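Local coordinates for protein putative acetyl-CoA acetyltransferase (Thermus thermophilus, PDB 1ULQ) that probably catalyses acyl transfer to acetyl-CoA as a member of the thiolase family, in lipid metabolism, at residues G54-A59 with G115-S120. Numbering follows the deposited sequence.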
loop_
_atom_site.group_PDB
_atom_site.type_symbol
_atom_site.label_atom_id
_atom_site.label_comp_id
_atom_site.label_asym_id
_atom_site.label_seq_id
_atom_site.Cartn_x
_atom_site.Cartn_y
_atom_site.Cartn_z
ATOM N N GLY C 54 9.242 -26.637 -0.631
ATOM C CA GLY C 54 8.975 -25.878 0.577
ATOM C C GLY C 54 9.156 -24.388 0.367
ATOM O O GLY C 54 10.124 -23.956 -0.258
ATOM N N CYS C 55 8.221 -23.601 0.889
ATOM C CA CYS C 55 8.269 -22.155 0.752
ATOM C C CYS C 55 7.582 -21.507 1.957
ATOM O O CYS C 55 6.389 -21.703 2.186
ATOM C CB CYS C 55 7.579 -21.748 -0.540
ATOM S SG CYS C 55 7.853 -20.042 -0.976
ATOM N N ALA C 56 8.345 -20.724 2.713
ATOM C CA ALA C 56 7.856 -20.076 3.922
ATOM C C ALA C 56 6.909 -18.912 3.726
ATOM O O ALA C 56 6.140 -18.569 4.629
ATOM C CB ALA C 56 9.034 -19.624 4.766
ATOM N N ASN C 57 6.960 -18.294 2.558
ATOM C CA ASN C 57 6.100 -17.148 2.285
ATOM C C ASN C 57 5.624 -17.233 0.852
ATOM O O ASN C 57 6.390 -16.956 -0.067
ATOM C CB ASN C 57 6.905 -15.862 2.504
ATOM C CG ASN C 57 6.482 -14.733 1.588
ATOM O OD1 ASN C 57 7.303 -13.899 1.215
ATOM N ND2 ASN C 57 5.206 -14.691 1.233
ATOM N N GLN C 58 4.371 -17.592 0.637
ATOM C CA GLN C 58 3.923 -17.708 -0.733
ATOM C C GLN C 58 3.014 -16.586 -1.173
ATOM O O GLN C 58 2.066 -16.814 -1.912
ATOM C CB GLN C 58 3.240 -19.052 -0.911
ATOM C CG GLN C 58 4.162 -20.210 -0.622
ATOM C CD GLN C 58 3.399 -21.436 -0.207
ATOM O OE1 GLN C 58 2.364 -21.740 -0.783
ATOM N NE2 GLN C 58 3.903 -22.153 0.794
ATOM N N ALA C 59 3.331 -15.367 -0.755
ATOM C CA ALA C 59 2.510 -14.203 -1.077
ATOM C C ALA C 59 2.889 -13.418 -2.343
ATOM O O ALA C 59 2.039 -12.747 -2.936
ATOM C CB ALA C 59 2.482 -13.263 0.125
ATOM N N GLY C 115 12.915 -26.957 -2.359
ATOM C CA GLY C 115 12.539 -25.766 -1.629
ATOM C C GLY C 115 13.123 -24.522 -2.257
ATOM O O GLY C 115 14.153 -24.584 -2.928
ATOM N N VAL C 116 12.450 -23.395 -2.045
ATOM C CA VAL C 116 12.892 -22.104 -2.568
ATOM C C VAL C 116 12.447 -20.989 -1.630
ATOM O O VAL C 116 11.484 -21.141 -0.881
ATOM C CB VAL C 116 12.311 -21.822 -3.991
ATOM C CG1 VAL C 116 10.792 -21.776 -3.943
ATOM C CG2 VAL C 116 12.870 -20.503 -4.539
ATOM N N GLU C 117 13.165 -19.875 -1.658
ATOM C CA GLU C 117 12.815 -18.735 -0.828
ATOM C C GLU C 117 13.558 -17.523 -1.333
ATOM O O GLU C 117 14.789 -17.515 -1.358
ATOM C CB GLU C 117 13.189 -18.975 0.639
ATOM C CG GLU C 117 12.518 -18.013 1.621
ATOM C CD GLU C 117 11.024 -18.263 1.748
ATOM O OE1 GLU C 117 10.651 -19.377 2.156
ATOM O OE2 GLU C 117 10.215 -17.360 1.435
ATOM N N SER C 118 12.809 -16.515 -1.767
ATOM C CA SER C 118 13.412 -15.272 -2.233
ATOM C C SER C 118 13.059 -14.198 -1.205
ATOM O O SER C 118 12.081 -13.466 -1.367
ATOM C CB SER C 118 12.860 -14.872 -3.601
ATOM O OG SER C 118 13.155 -13.510 -3.891
ATOM N N MET C 119 13.853 -14.106 -0.147
ATOM C CA MET C 119 13.591 -13.141 0.903
ATOM C C MET C 119 13.742 -11.700 0.429
ATOM O O MET C 119 13.199 -10.781 1.035
ATOM C CB MET C 119 14.515 -13.431 2.086
ATOM C CG MET C 119 14.322 -14.830 2.636
ATOM S SD MET C 119 15.211 -15.157 4.141
ATOM C CE MET C 119 14.029 -14.647 5.357
ATOM N N SER C 120 14.467 -11.516 -0.666
ATOM C CA SER C 120 14.708 -10.196 -1.230
ATOM C C SER C 120 13.464 -9.610 -1.888
ATOM O O SER C 120 13.203 -8.411 -1.788
ATOM C CB SER C 120 15.825 -10.271 -2.276
ATOM O OG SER C 120 17.004 -10.865 -1.754
#
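Gly-54 and Gly-115 pair as a parallel beta bridge, their CA atoms 4.2 Å apart, and residues 54-57 and 115-117 run with end-to-end directions 21° apart. Gly-54 bonds to the residues flanking Gly-115: Val-116 N donates to Gly-54 O at 3.0 Å, with an N-H...O angle of 165°, and a further backbone bond joins Gly-54 to Ser-114. Beyond the bridge the CA atoms of Cys-55 and Val-116 are already 5.7 Å apart, and a side chain takes over from the strand ladder. Glu-117 has CG anti to its own N (chi1 -164°) and a bend at chi2, which together carry the carboxylate across to the loop. There OE1 accepts Ala-56 N at 2.7 Å through its syn lone pair, and a second backbone N-H, from Gly-359, also bonds to this oxygen. Strands 50-54 and 110-118 are neighbours in the mixed sheet of the thiolase N-terminal domain. Leu-358 of helix 358-375 packs on both Ala-56 and Glu-117. The side chain of Ala-56 is about 7 Å from that of Cys-89, the predicted acyl-thioester residue, and that of Glu-117 about 8 Å from that of His-356, a predicted proton acceptor. Replacing Glu-117 with an alanine would probably leave the N-H groups of Ala-56 and Gly-359 without their shared acceptor and free the loop to shift. Within the loop, Gln-58 folds back so that NE2 donates to Cys-55 O at 2.9 Å; the acceptor lies nearly in the amide plane, and the bond is nearly straight.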